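Local coordinates for protein DNA gyrase, B subunit, truncated (Myxococcus xanthus, PDB 3CWV) that probably serves as the ATP-binding B subunit of a type II topoisomerase that breaks, passes and rejoins double-stranded DNA, at residues A[74-77]-A[78-82]. Numbering follows the deposited sequence.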
loop_
_atom_site.group_PDB
_atom_site.type_symbol
_atom_site.label_atom_id
_atom_site.label_comp_id
_atom_site.label_asym_id
_atom_site.label_seq_id
_atom_site.Cartn_x
_atom_site.Cartn_y
_atom_site.Cartn_z
ATOM N N THR A 74 -12.402 15.584 -8.546
ATOM C CA THR A 74 -12.711 16.774 -9.350
ATOM C C THR A 74 -11.465 17.502 -9.832
ATOM O O THR A 74 -10.400 17.431 -9.215
ATOM C CB THR A 74 -13.528 17.801 -8.550
ATOM O OG1 THR A 74 -12.688 18.364 -7.547
ATOM C CG2 THR A 74 -14.715 17.137 -7.867
ATOM N N ALA A 75 -11.614 18.283 -10.895
ATOM C CA ALA A 75 -10.509 19.098 -11.363
ATOM C C ALA A 75 -10.094 20.154 -10.339
ATOM O O ALA A 75 -8.905 20.459 -10.215
ATOM C CB ALA A 75 -10.850 19.760 -12.714
ATOM N N GLU A 76 -11.059 20.739 -9.620
ATOM C CA GLU A 76 -10.715 21.747 -8.613
ATOM C C GLU A 76 -9.857 21.158 -7.493
ATOM O O GLU A 76 -8.917 21.796 -7.017
ATOM C CB GLU A 76 -11.966 22.342 -7.972
ATOM C CG GLU A 76 -11.622 23.667 -7.336
ATOM C CD GLU A 76 -12.467 24.003 -6.136
ATOM O OE1 GLU A 76 -13.659 23.593 -6.107
ATOM O OE2 GLU A 76 -11.932 24.706 -5.238
ATOM N N ASN A 77 -10.235 19.954 -7.072
ATOM C CA ASN A 77 -9.458 19.097 -6.143
ATOM C C ASN A 77 -7.999 18.974 -6.611
ATOM O O ASN A 77 -7.095 19.329 -5.858
ATOM C CB ASN A 77 -10.214 17.751 -6.006
ATOM C CG ASN A 77 -9.385 16.567 -5.431
ATOM O OD1 ASN A 77 -8.246 16.696 -4.961
ATOM N ND2 ASN A 77 -10.015 15.384 -5.468
ATOM N N LEU A 78 -7.788 18.565 -7.864
ATOM C CA LEU A 78 -6.428 18.376 -8.403
ATOM C C LEU A 78 -5.637 19.668 -8.477
ATOM O O LEU A 78 -4.462 19.684 -8.106
ATOM C CB LEU A 78 -6.442 17.678 -9.777
ATOM C CG LEU A 78 -6.208 16.159 -9.763
ATOM C CD1 LEU A 78 -4.732 15.848 -9.298
ATOM C CD2 LEU A 78 -7.194 15.462 -8.838
ATOM N N VAL A 79 -6.263 20.756 -8.941
ATOM C CA VAL A 79 -5.546 22.039 -9.010
ATOM C C VAL A 79 -5.077 22.474 -7.613
ATOM O O VAL A 79 -3.921 22.896 -7.448
ATOM C CB VAL A 79 -6.349 23.149 -9.688
ATOM C CG1 VAL A 79 -5.616 24.511 -9.560
ATOM C CG2 VAL A 79 -6.562 22.805 -11.191
ATOM N N ARG A 80 -5.952 22.348 -6.609
ATOM C CA ARG A 80 -5.587 22.717 -5.239
ATOM C C ARG A 80 -4.432 21.867 -4.684
ATOM O O ARG A 80 -3.454 22.410 -4.160
ATOM C CB ARG A 80 -6.808 22.639 -4.300
ATOM C CG ARG A 80 -7.889 23.698 -4.582
ATOM C CD ARG A 80 -9.003 23.629 -3.504
ATOM N NE ARG A 80 -8.533 24.148 -2.208
ATOM C CZ ARG A 80 -9.001 23.779 -1.014
ATOM N NH1 ARG A 80 -9.971 22.866 -0.906
ATOM N NH2 ARG A 80 -8.482 24.321 0.081
ATOM N N VAL A 81 -4.558 20.542 -4.778
ATOM C CA VAL A 81 -3.522 19.659 -4.252
ATOM C C VAL A 81 -2.206 19.834 -5.002
ATOM O O VAL A 81 -1.146 19.716 -4.402
ATOM C CB VAL A 81 -3.966 18.182 -4.206
ATOM C CG1 VAL A 81 -2.805 17.286 -3.858
ATOM C CG2 VAL A 81 -5.116 17.999 -3.176
ATOM N N ALA A 82 -2.272 20.170 -6.291
ATOM C CA ALA A 82 -1.064 20.392 -7.076
ATOM C C ALA A 82 -0.177 21.531 -6.551
ATOM O O ALA A 82 1.019 21.519 -6.786
ATOM C CB ALA A 82 -1.413 20.624 -8.561
#
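Leu-78 N donates to Thr-74 O over 3.2 Å and closes the first full turn of helix 75-82. CD2 of Leu-78 touches the same carbonyl, 3.8 Å from Thr-74 O. The buried Leu-78 side chain packs on Val-114 and Ile-116 of strand 109-118 and on Val-153 of strand 151-159. Val-79 N bonds to Ala-75 O at 2.9 Å, nearly straight at 167°. CG2 of Val-79 sits beside its own backbone N, which brings this methyl to 3.5 Å from Ala-75 O. Thr-74 is the N-cap of the helix: its OG1 accepts from Asn-77 N at 3.0 Å. This short helix follows strand 64-70 and packs against the eight-stranded sheet of the N-terminal part of the chain, in a GyrB-family protein. Arg-80 N donates to Glu-76 O. The Glu-76 and Arg-80 side chains run side by side on the exposed face, and OE2 of Glu-76 lies 3.6 Å from CD of Arg-80. OE2 lies well out of the guanidinium plane, 4.6 Å from NE of Arg-80 and beyond a salt bridge, so any attraction is probably one of charge alone. Val-81 N reaches Asn-77 O in a bond of 173°. CG2 of Val-81 is 3.6 Å from the same backbone O of Asn-77. With CG anti to the backbone N (chi1 163°), the Asn-77 side chain lies alongside that of Val-81, pointing the same way. Asn-77 also touches Trp-96. An alanine here would remove the amide and would probably leave Val-81 CG2 and Trp-96 without the group lying against them. Ala-82 N completes the next turn on Leu-78 O, and its methyl touches Tyr-112 and Leu-106.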